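Local structure of origin recognition complex subunit 2 ORC2 (Aeropyrum pernix, 1W5S) at residues G366-K371 / T382-A387; R315-A320 / G331-R336; T111-Q116 / V130-V135; G84-Q89 / E136-L141. The protein binds DNA and ATP and takes part in regulating DNA replication, pairing an AAA+ ATPase domain with a winged-helix domain. One frame throughout, in Å; residues are numbered along the deposited sequence.

Contact 1: residues G366-K371 / T382-A387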
# COMPACT_ATOMS: atom_id res chain seq x y z
N GLY A 366 12.29 -10.82 0.39
CA GLY A 366 12.50 -9.91 -0.76
C GLY A 366 13.32 -8.66 -0.43
O GLY A 366 13.40 -7.73 -1.25
N LEU A 367 13.91 -8.63 0.77
CA LEU A 367 14.94 -7.66 1.14
C LEU A 367 16.32 -8.02 0.54
O LEU A 367 17.15 -7.14 0.32
CB LEU A 367 15.05 -7.54 2.67
CG LEU A 367 14.14 -6.51 3.35
CD1 LEU A 367 12.70 -6.97 3.40
CD2 LEU A 367 14.64 -6.21 4.75
N VAL A 368 16.54 -9.31 0.30
CA VAL A 368 17.75 -9.79 -0.39
C VAL A 368 17.34 -10.85 -1.42
O VAL A 368 16.41 -11.62 -1.18
CB VAL A 368 18.83 -10.36 0.61
CG1 VAL A 368 18.82 -11.91 0.68
CG2 VAL A 368 20.24 -9.86 0.26
N ASP A 369 18.02 -10.88 -2.56
CA ASP A 369 17.80 -11.93 -3.55
C ASP A 369 19.00 -12.90 -3.56
O ASP A 369 20.15 -12.51 -3.32
CB ASP A 369 17.52 -11.33 -4.94
CG ASP A 369 16.20 -10.54 -4.99
OD1 ASP A 369 15.14 -11.11 -4.65
OD2 ASP A 369 16.23 -9.36 -5.39
N ALA A 370 18.70 -14.17 -3.80
CA ALA A 370 19.72 -15.21 -3.89
C ALA A 370 20.04 -15.54 -5.37
O ALA A 370 19.23 -15.28 -6.28
CB ALA A 370 19.23 -16.48 -3.16
N LYS A 371 21.23 -16.09 -5.60
CA LYS A 371 21.57 -16.71 -6.88
C LYS A 371 22.38 -18.01 -6.59
O LYS A 371 23.61 -17.95 -6.34
CB LYS A 371 22.35 -15.71 -7.74
CG LYS A 371 22.29 -15.94 -9.24
CD LYS A 371 23.51 -15.32 -9.93
CE LYS A 371 23.22 -14.79 -11.33
NZ LYS A 371 24.47 -14.39 -12.05
N THR A 382 25.86 -19.65 -2.19
CA THR A 382 24.85 -18.87 -2.93
C THR A 382 25.34 -17.42 -3.04
O THR A 382 26.12 -16.96 -2.21
CB THR A 382 23.45 -18.94 -2.20
OG1 THR A 382 22.80 -20.18 -2.49
CG2 THR A 382 22.49 -17.80 -2.60
N LEU A 383 24.88 -16.71 -4.08
CA LEU A 383 25.23 -15.28 -4.30
C LEU A 383 24.11 -14.30 -3.91
O LEU A 383 22.92 -14.58 -4.14
CB LEU A 383 25.58 -15.03 -5.78
CG LEU A 383 26.88 -15.65 -6.31
CD1 LEU A 383 26.93 -15.50 -7.83
CD2 LEU A 383 28.12 -15.02 -5.64
N PHE A 384 24.50 -13.16 -3.34
CA PHE A 384 23.55 -12.22 -2.74
C PHE A 384 23.81 -10.76 -3.16
O PHE A 384 24.95 -10.28 -3.20
CB PHE A 384 23.59 -12.31 -1.21
CG PHE A 384 23.36 -13.70 -0.65
CD1 PHE A 384 24.44 -14.50 -0.25
CD2 PHE A 384 22.07 -14.20 -0.48
CE1 PHE A 384 24.24 -15.76 0.28
CE2 PHE A 384 21.86 -15.49 0.04
CZ PHE A 384 22.94 -16.26 0.43
N ARG A 385 22.73 -10.05 -3.48
CA ARG A 385 22.78 -8.60 -3.69
C ARG A 385 21.56 -8.02 -2.99
O ARG A 385 20.61 -8.74 -2.67
CB ARG A 385 22.77 -8.24 -5.20
CG ARG A 385 21.71 -8.99 -6.01
CD ARG A 385 20.93 -8.11 -6.96
NE ARG A 385 19.58 -8.63 -7.15
CZ ARG A 385 18.99 -8.89 -8.32
NH1 ARG A 385 19.62 -8.66 -9.48
NH2 ARG A 385 17.75 -9.36 -8.33
N LEU A 386 21.60 -6.71 -2.73
CA LEU A 386 20.48 -6.00 -2.10
C LEU A 386 19.29 -6.07 -3.05
O LEU A 386 19.45 -5.95 -4.26
CB LEU A 386 20.86 -4.54 -1.80
CG LEU A 386 19.94 -3.73 -0.88
CD1 LEU A 386 19.88 -4.35 0.51
CD2 LEU A 386 20.35 -2.25 -0.81
N ALA A 387 18.09 -6.28 -2.51
CA ALA A 387 16.90 -6.30 -3.36
C ALA A 387 16.83 -4.99 -4.16
O ALA A 387 16.79 -3.92 -3.55
CB ALA A 387 15.64 -6.50 -2.55

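Contact 2: residues R315-A320 / G331-R336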
# COMPACT_ATOMS: atom_id res chain seq x y z
N ARG A 315 22.79 -4.59 6.19
CA ARG A 315 23.45 -3.29 6.03
C ARG A 315 24.69 -3.39 5.13
O ARG A 315 24.87 -2.62 4.16
CB ARG A 315 23.87 -2.73 7.39
CG ARG A 315 24.06 -1.21 7.40
CD ARG A 315 25.34 -0.80 8.08
NE ARG A 315 25.40 0.66 8.23
CZ ARG A 315 26.33 1.46 7.70
NH1 ARG A 315 26.27 2.76 7.93
NH2 ARG A 315 27.32 0.98 6.94
N LEU A 316 25.55 -4.34 5.49
CA LEU A 316 26.77 -4.65 4.77
C LEU A 316 26.53 -5.07 3.31
O LEU A 316 27.37 -4.79 2.44
CB LEU A 316 27.55 -5.76 5.52
CG LEU A 316 28.40 -5.25 6.71
CD1 LEU A 316 28.64 -6.37 7.70
CD2 LEU A 316 29.74 -4.62 6.25
N ILE A 317 25.41 -5.74 3.07
CA ILE A 317 24.98 -6.10 1.71
C ILE A 317 24.70 -4.86 0.87
O ILE A 317 25.09 -4.78 -0.29
CB ILE A 317 23.72 -6.98 1.73
CG1 ILE A 317 24.10 -8.40 2.14
CG2 ILE A 317 23.02 -6.99 0.36
CD1 ILE A 317 23.03 -9.08 2.93
N ALA A 318 24.02 -3.89 1.47
CA ALA A 318 23.70 -2.64 0.78
C ALA A 318 24.94 -1.78 0.47
O ALA A 318 24.97 -1.07 -0.54
CB ALA A 318 22.67 -1.83 1.59
N GLU A 319 25.97 -1.86 1.32
CA GLU A 319 27.26 -1.17 1.07
C GLU A 319 28.03 -1.69 -0.14
O GLU A 319 28.66 -0.91 -0.86
CB GLU A 319 28.18 -1.23 2.30
CG GLU A 319 28.40 0.13 2.95
CD GLU A 319 29.38 0.07 4.10
OE1 GLU A 319 29.79 -1.06 4.47
OE2 GLU A 319 29.75 1.16 4.62
N ALA A 320 27.99 -3.01 -0.36
CA ALA A 320 28.58 -3.62 -1.56
C ALA A 320 27.84 -3.11 -2.79
O ALA A 320 28.43 -2.71 -3.80
CB ALA A 320 28.47 -5.14 -1.47
N GLY A 331 31.18 -16.47 1.79
CA GLY A 331 32.43 -16.30 2.54
C GLY A 331 32.81 -14.84 2.80
O GLY A 331 33.08 -14.46 3.94
N LEU A 332 32.83 -14.01 1.75
CA LEU A 332 33.20 -12.60 1.92
C LEU A 332 32.27 -11.82 2.88
O LEU A 332 32.75 -11.16 3.81
CB LEU A 332 33.25 -11.88 0.56
CG LEU A 332 34.10 -10.59 0.45
CD1 LEU A 332 33.22 -9.35 0.34
CD2 LEU A 332 35.19 -10.41 1.56
N LEU A 333 30.96 -11.90 2.64
CA LEU A 333 29.96 -11.24 3.51
C LEU A 333 30.07 -11.76 4.96
O LEU A 333 29.88 -11.02 5.93
CB LEU A 333 28.53 -11.43 2.94
CG LEU A 333 27.33 -10.88 3.74
CD1 LEU A 333 27.48 -9.40 4.06
CD2 LEU A 333 26.01 -11.09 3.02
N ARG A 334 30.41 -13.05 5.06
CA ARG A 334 30.64 -13.72 6.33
C ARG A 334 31.73 -13.05 7.22
O ARG A 334 31.42 -12.62 8.35
CB ARG A 334 30.99 -15.19 6.04
CG ARG A 334 31.49 -16.00 7.25
CD ARG A 334 30.43 -16.93 7.77
NE ARG A 334 30.52 -17.06 9.22
CZ ARG A 334 30.12 -16.11 10.07
NH1 ARG A 334 30.24 -16.30 11.38
NH2 ARG A 334 29.61 -14.96 9.61
N GLN A 335 32.97 -12.99 6.73
CA GLN A 335 34.09 -12.31 7.44
C GLN A 335 33.80 -10.82 7.68
O GLN A 335 34.14 -10.30 8.75
CB GLN A 335 35.44 -12.47 6.68
CG GLN A 335 36.67 -11.81 7.37
CD GLN A 335 38.02 -12.54 7.11
OE1 GLN A 335 38.08 -13.77 7.13
NE2 GLN A 335 39.09 -11.77 6.88
N ARG A 336 33.18 -10.15 6.71
CA ARG A 336 32.76 -8.74 6.89
C ARG A 336 31.78 -8.56 8.06
O ARG A 336 31.97 -7.68 8.90
CB ARG A 336 32.14 -8.17 5.61
CG ARG A 336 33.10 -7.39 4.75
CD ARG A 336 32.45 -7.03 3.43
NE ARG A 336 33.44 -6.83 2.38
CZ ARG A 336 33.25 -6.12 1.27
NH1 ARG A 336 34.24 -6.01 0.41
NH2 ARG A 336 32.09 -5.51 1.03

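Contact 3: residues T111-Q116 / V130-V135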
# COMPACT_ATOMS: atom_id res chain seq x y z
N THR A 111 -22.49 -4.43 -5.99
CA THR A 111 -23.26 -4.08 -7.19
C THR A 111 -24.79 -3.88 -6.95
O THR A 111 -25.45 -3.14 -7.69
CB THR A 111 -23.13 -5.16 -8.27
OG1 THR A 111 -23.71 -6.42 -7.84
CG2 THR A 111 -21.75 -5.37 -8.63
N GLY A 112 -25.35 -4.58 -5.95
CA GLY A 112 -26.78 -4.65 -5.76
C GLY A 112 -27.53 -5.51 -6.76
O GLY A 112 -28.73 -5.58 -6.73
N TYR A 113 -26.84 -6.16 -7.69
CA TYR A 113 -27.50 -7.06 -8.64
C TYR A 113 -28.05 -8.35 -8.07
O TYR A 113 -27.53 -8.91 -7.15
CB TYR A 113 -26.54 -7.44 -9.75
CG TYR A 113 -25.99 -6.31 -10.56
CD1 TYR A 113 -24.73 -6.41 -11.14
CD2 TYR A 113 -26.74 -5.16 -10.83
CE1 TYR A 113 -24.21 -5.43 -11.94
CE2 TYR A 113 -26.21 -4.15 -11.63
CZ TYR A 113 -24.92 -4.29 -12.18
OH TYR A 113 -24.35 -3.32 -12.99
N PRO A 114 -29.14 -8.86 -8.63
CA PRO A 114 -29.72 -10.07 -8.02
C PRO A 114 -28.96 -11.34 -8.38
O PRO A 114 -29.48 -12.22 -8.99
CB PRO A 114 -31.13 -10.10 -8.63
CG PRO A 114 -31.28 -8.74 -9.32
CD PRO A 114 -29.94 -8.40 -9.77
N ILE A 115 -27.71 -11.45 -8.01
CA ILE A 115 -26.95 -12.63 -8.41
C ILE A 115 -26.93 -13.62 -7.26
O ILE A 115 -26.35 -13.34 -6.26
CB ILE A 115 -25.52 -12.22 -8.85
CG1 ILE A 115 -25.62 -11.39 -10.13
CG2 ILE A 115 -24.69 -13.45 -9.07
CD1 ILE A 115 -24.39 -10.71 -10.49
N GLN A 116 -27.61 -14.74 -7.44
CA GLN A 116 -27.38 -15.96 -6.65
C GLN A 116 -25.89 -16.22 -6.33
O GLN A 116 -25.03 -16.33 -7.21
CB GLN A 116 -28.01 -17.16 -7.39
CG GLN A 116 -29.17 -17.83 -6.64
CD GLN A 116 -28.66 -18.74 -5.52
OE1 GLN A 116 -29.44 -19.28 -4.69
NE2 GLN A 116 -27.35 -18.91 -5.47
N VAL A 130 -21.02 -10.86 -15.49
CA VAL A 130 -20.82 -10.40 -16.84
C VAL A 130 -22.18 -10.18 -17.55
O VAL A 130 -22.38 -9.16 -18.25
CB VAL A 130 -19.84 -11.36 -17.62
CG1 VAL A 130 -19.89 -11.16 -19.12
CG2 VAL A 130 -18.40 -11.14 -17.12
N ASP A 131 -23.11 -11.09 -17.34
CA ASP A 131 -24.39 -10.95 -17.93
C ASP A 131 -25.20 -9.77 -17.35
O ASP A 131 -25.84 -9.06 -18.10
CB ASP A 131 -25.16 -12.28 -17.89
CG ASP A 131 -25.98 -12.51 -19.17
OD1 ASP A 131 -25.37 -12.49 -20.28
OD2 ASP A 131 -27.21 -12.69 -19.09
N ASN A 132 -25.14 -9.52 -16.05
CA ASN A 132 -25.92 -8.37 -15.50
C ASN A 132 -25.44 -7.01 -15.98
O ASN A 132 -26.23 -6.08 -16.17
CB ASN A 132 -25.90 -8.34 -13.96
CG ASN A 132 -27.04 -9.08 -13.37
OD1 ASN A 132 -28.10 -8.51 -13.14
ND2 ASN A 132 -26.85 -10.38 -13.15
N LEU A 133 -24.15 -6.90 -16.14
CA LEU A 133 -23.50 -5.69 -16.61
C LEU A 133 -23.91 -5.43 -18.07
O LEU A 133 -24.17 -4.28 -18.48
CB LEU A 133 -21.97 -5.90 -16.51
CG LEU A 133 -20.98 -5.31 -15.46
CD1 LEU A 133 -21.54 -4.53 -14.28
CD2 LEU A 133 -19.96 -6.39 -15.03
N TYR A 134 -23.95 -6.48 -18.88
CA TYR A 134 -24.56 -6.35 -20.21
C TYR A 134 -26.03 -5.97 -20.08
O TYR A 134 -26.46 -4.97 -20.62
CB TYR A 134 -24.41 -7.64 -21.03
CG TYR A 134 -25.31 -7.68 -22.23
CD1 TYR A 134 -25.09 -6.82 -23.30
CD2 TYR A 134 -26.37 -8.54 -22.28
CE1 TYR A 134 -25.90 -6.85 -24.39
CE2 TYR A 134 -27.21 -8.59 -23.38
CZ TYR A 134 -26.98 -7.76 -24.44
OH TYR A 134 -27.80 -7.75 -25.50
N VAL A 135 -26.81 -6.75 -19.36
CA VAL A 135 -28.24 -6.41 -19.28
C VAL A 135 -28.48 -4.93 -18.89
O VAL A 135 -29.29 -4.23 -19.50
CB VAL A 135 -29.02 -7.38 -18.33
CG1 VAL A 135 -30.41 -6.82 -17.96
CG2 VAL A 135 -29.15 -8.76 -19.00

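Contact 4: residues G84-Q89 / E136-L141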
# COMPACT_ATOMS: atom_id res chain seq x y z
N GLY A 84 -22.95 10.11 -19.80
CA GLY A 84 -24.00 9.16 -19.76
C GLY A 84 -23.61 7.69 -19.70
O GLY A 84 -24.32 6.86 -20.26
N LEU A 85 -22.52 7.33 -19.04
CA LEU A 85 -22.03 5.94 -19.16
C LEU A 85 -22.43 4.94 -18.07
O LEU A 85 -22.89 3.75 -18.42
CB LEU A 85 -20.52 5.85 -19.43
CG LEU A 85 -20.16 6.22 -20.86
CD1 LEU A 85 -18.65 6.11 -21.13
CD2 LEU A 85 -20.96 5.41 -21.82
N THR A 86 -22.29 5.34 -16.82
CA THR A 86 -22.53 4.41 -15.66
C THR A 86 -21.40 3.40 -15.23
O THR A 86 -21.43 2.20 -15.59
CB THR A 86 -23.90 3.67 -15.58
OG1 THR A 86 -24.97 4.57 -15.74
CG2 THR A 86 -24.13 3.12 -14.15
N VAL A 87 -20.44 3.88 -14.44
CA VAL A 87 -19.46 2.93 -13.82
C VAL A 87 -19.68 2.70 -12.34
O VAL A 87 -19.80 3.63 -11.55
CB VAL A 87 -17.94 3.14 -14.19
CG1 VAL A 87 -17.67 4.49 -14.73
CG2 VAL A 87 -16.97 2.72 -13.10
N LYS A 88 -19.84 1.42 -12.00
CA LYS A 88 -20.01 1.01 -10.62
C LYS A 88 -18.65 0.71 -10.00
O LYS A 88 -17.67 0.38 -10.72
CB LYS A 88 -20.88 -0.22 -10.53
CG LYS A 88 -22.20 -0.04 -11.21
CD LYS A 88 -23.32 0.01 -10.29
CE LYS A 88 -23.82 -1.36 -10.01
NZ LYS A 88 -24.97 -1.14 -9.11
N GLN A 89 -18.62 0.84 -8.67
CA GLN A 89 -17.42 0.74 -7.87
C GLN A 89 -17.56 -0.49 -6.99
O GLN A 89 -18.63 -0.70 -6.39
CB GLN A 89 -17.27 1.99 -7.00
CG GLN A 89 -17.79 3.18 -7.72
CD GLN A 89 -17.61 4.50 -6.98
OE1 GLN A 89 -16.59 4.74 -6.32
NE2 GLN A 89 -18.58 5.39 -7.15
N GLU A 136 -27.72 -4.46 -17.91
CA GLU A 136 -27.87 -3.09 -17.41
C GLU A 136 -27.17 -2.02 -18.22
O GLU A 136 -27.44 -0.86 -18.02
CB GLU A 136 -27.34 -3.01 -15.99
CG GLU A 136 -28.03 -3.99 -15.10
CD GLU A 136 -29.17 -3.42 -14.30
OE1 GLU A 136 -29.66 -4.12 -13.38
OE2 GLU A 136 -29.56 -2.26 -14.57
N ASN A 137 -26.26 -2.42 -19.09
CA ASN A 137 -25.33 -1.53 -19.71
C ASN A 137 -24.59 -0.68 -18.68
O ASN A 137 -24.59 0.59 -18.72
CB ASN A 137 -26.03 -0.67 -20.75
CG ASN A 137 -25.06 0.21 -21.52
OD1 ASN A 137 -23.84 -0.02 -21.55
ND2 ASN A 137 -25.60 1.24 -22.13
N HIS A 138 -23.96 -1.38 -17.73
CA HIS A 138 -23.16 -0.79 -16.71
C HIS A 138 -21.77 -1.31 -16.88
O HIS A 138 -21.58 -2.35 -17.45
CB HIS A 138 -23.63 -1.22 -15.29
CG HIS A 138 -24.93 -0.65 -14.84
ND1 HIS A 138 -25.54 -1.06 -13.67
CD2 HIS A 138 -25.77 0.25 -15.40
CE1 HIS A 138 -26.68 -0.40 -13.50
NE2 HIS A 138 -26.84 0.41 -14.54
N TYR A 139 -20.82 -0.56 -16.31
CA TYR A 139 -19.43 -0.93 -16.22
C TYR A 139 -19.05 -1.04 -14.75
O TYR A 139 -19.60 -0.33 -13.93
CB TYR A 139 -18.59 0.16 -16.82
CG TYR A 139 -18.81 0.32 -18.29
CD1 TYR A 139 -19.75 1.20 -18.76
CD2 TYR A 139 -18.11 -0.45 -19.21
CE1 TYR A 139 -20.00 1.31 -20.10
CE2 TYR A 139 -18.30 -0.30 -20.53
CZ TYR A 139 -19.25 0.59 -20.98
OH TYR A 139 -19.49 0.74 -22.34
N LEU A 140 -18.13 -1.95 -14.44
CA LEU A 140 -17.66 -2.16 -13.07
C LEU A 140 -16.12 -1.98 -12.97
O LEU A 140 -15.32 -2.63 -13.68
CB LEU A 140 -18.06 -3.57 -12.62
CG LEU A 140 -17.70 -4.05 -11.22
CD1 LEU A 140 -18.41 -3.22 -10.08
CD2 LEU A 140 -17.99 -5.47 -11.10
N LEU A 141 -15.72 -1.12 -12.04
CA LEU A 141 -14.33 -0.91 -11.74
C LEU A 141 -14.10 -1.46 -10.34
O LEU A 141 -14.69 -0.97 -9.36
CB LEU A 141 -14.02 0.57 -11.86
CG LEU A 141 -12.60 1.07 -11.89
CD1 LEU A 141 -11.61 0.02 -12.39
CD2 LEU A 141 -12.57 2.30 -12.75

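Contact 1: residues G366-K371 / T382-A387
Leu383 N donates to Lys371 O over 2.9 Å. The return bond, Lys371 N to Leu383 O, is weak because it is strongly bent at the hydrogen. Four residues along, Ala387 N reaches Leu367 O at 3.1 Å, while Asp369 N to Arg385 O between them is weak as well. These bonds join strands 368-371 and 383-386, whose axes run antiparallel at 154°, into the two-stranded hairpin that forms the wing of the C-terminal winged-helix domain. One face carries Asp369 and Arg385. The arginine's CG sits between its backbone N and carbonyl carbon (chi1 47°), and a bend at chi2 brings the guanidinium nearer Asp369. There NH2 meets Asp369 OD2 at 3.3 Å in a salt bridge with a weak hydrogen bond; the carboxylate lies at the guanidinium edge, the two planes 77° apart. On the same face the side chains of Lys371 and Leu383 lie side by side, pointing the same way, with Lys371 CB 3.8 Å from Leu383 CB. The other face carries Ala370 and Phe384. Ala370 CB comes to 3.6 Å from Thr382 CG2, Val368 CG1 lies 4.1 Å from Phe384 CD2, and Leu359 of helix 352-364 packs against Phe384.

Contact 2: residues R315-A320 / G331-R336
Leu316, Arg336 and Leu333 account for most of the surface buried where helices 308-322 and 330-345 of the winged-helix domain meet. The short segments lie 10.6 Å apart at closest approach and their directions differ by 122°, a wide separation bridged by side chains. Leu333 reaches across with both methyls. With CG anti to its backbone N (chi1 177°), its branched end extends to the other helix although its CB starts off to one side. CD2 then closes on Ile317 CG1 at 3.4 Å and lies 3.6 Å from Ile317 CD1, the two side chains crossing at a slant. The second methyl, CD1, turns to Leu316 and touches its CB at 3.9 Å, so the fork of Leu333 spans two successive residues of the facing helix. Tyr355 and Leu359 of helix 352-364 also pack on Leu333, which places this apolar cluster among three helices of the domain. Leu316 directs its CB toward helix 330-345, and its methyls meet Arg336: CD2 comes to 4.3 Å from Arg336 CB. Arg336 closes the border of the contact. One face of its guanidinium is covered by Leu332 CD1 from the preceding turn, and its NH2 passes 4.4 Å from Ala320 CB. Back at Leu316, CD1 rests 3.8 Å from the backbone O of Arg336.

Contact 3: residues T111-Q116 / V130-V135
Tyr113 sets CG anti to its carbonyl carbon (chi1 -60°), and its ring lies flat against Asn132, whose own chi1 is away from a staggered value. The ring and amide planes are 15° apart. This joins the loop after helix 100-111 to helix 122-136 in the AAA+ domain. Asn132 CB makes a CH-pi contact over the ring face, 4.0 Å from its centroid and 27° off the normal, and comes to 3.6 Å from CD1 of Tyr113. Just before the ring the backbone makes an ST turn, Tyr113 N donating to Thr111 OG1 (3.1 Å); Thr111 CB also lies over a ring face, toward its rim. Next, Pro114 centres an inverse gamma turn closed by Ile115 N to Tyr113 O, and this turns Ile115 back toward the helix. Its CG1 meets Asn132 ND2 at 3.4 Å; ND2 donates to Ala128 O in the same helix. Leu133 CD1 lies at the tyrosine ring edge, in its plane, the two side chains crossing at about a right angle. The phenol oxygen is hydrogen-bonded to His138 ND1, while Leu133 CD1 packs 3.7 Å from Tyr113 CE1.

Contact 4: residues G84-Q89 / E136-L141
Lys88 CB lies 3.6 Å from Tyr139 O and 3.9 Å from Leu140 CD1, at the join of two parallel strands, 87-93 and 139-145, in the five-stranded core sheet of the AAA+ domain. CG stays beside the same carbonyl oxygen. Bends at chi2 (-111°) and chi3 (-87°) then swing the chain toward His138, so that CD and CE pass its ND1, CE at 4.1 Å. The tip, NZ, is hydrogen-bonded to Thr111 O and stays 4.6 Å from His138 ND1, which is taken by Tyr113. The imidazole is held between carbon atoms: Thr86 CG2 lies over one face, 3.9 Å from the centroid in a CH-pi contact, and Glu136 CB covers the opposite face near its centre. Three backbone bonds fix the parallel register: Tyr139 N to Thr86 O, Lys88 N to Tyr139 O, and Leu141 N to Lys88 O at 2.8 Å, the last almost straight at 177°. On the sheet face opposite Lys88, Val87 CB meets Tyr139 CB. The Tyr139 ring has Thr86 O in plane at its edge, and Val87 CG2 packs 3.9 Å from Leu141 CB.

In the fold
From the N terminus, segment 84-89 opens contact 4, which closes only at 136-141 after helices 100-111 and 122-136. Contact 3 opens and closes within that excursion, its helix leading directly into strand 139-145. The pair touch: Lys88 and His138 of contact 4 find polar partners in Thr111 and Tyr113 of contact 3, tying the loop and helix to the edge of the AAA+ sheet. In the winged-helix domain, contact 2 joins helices 308-322 and 330-345 across their short link, then contact 1 closes the hairpin 368-371/383-386. Ile317 and Ala318 pack against Leu386 of this wing. Contacts 1 and 4 stand about 28 Å apart between nearest atoms.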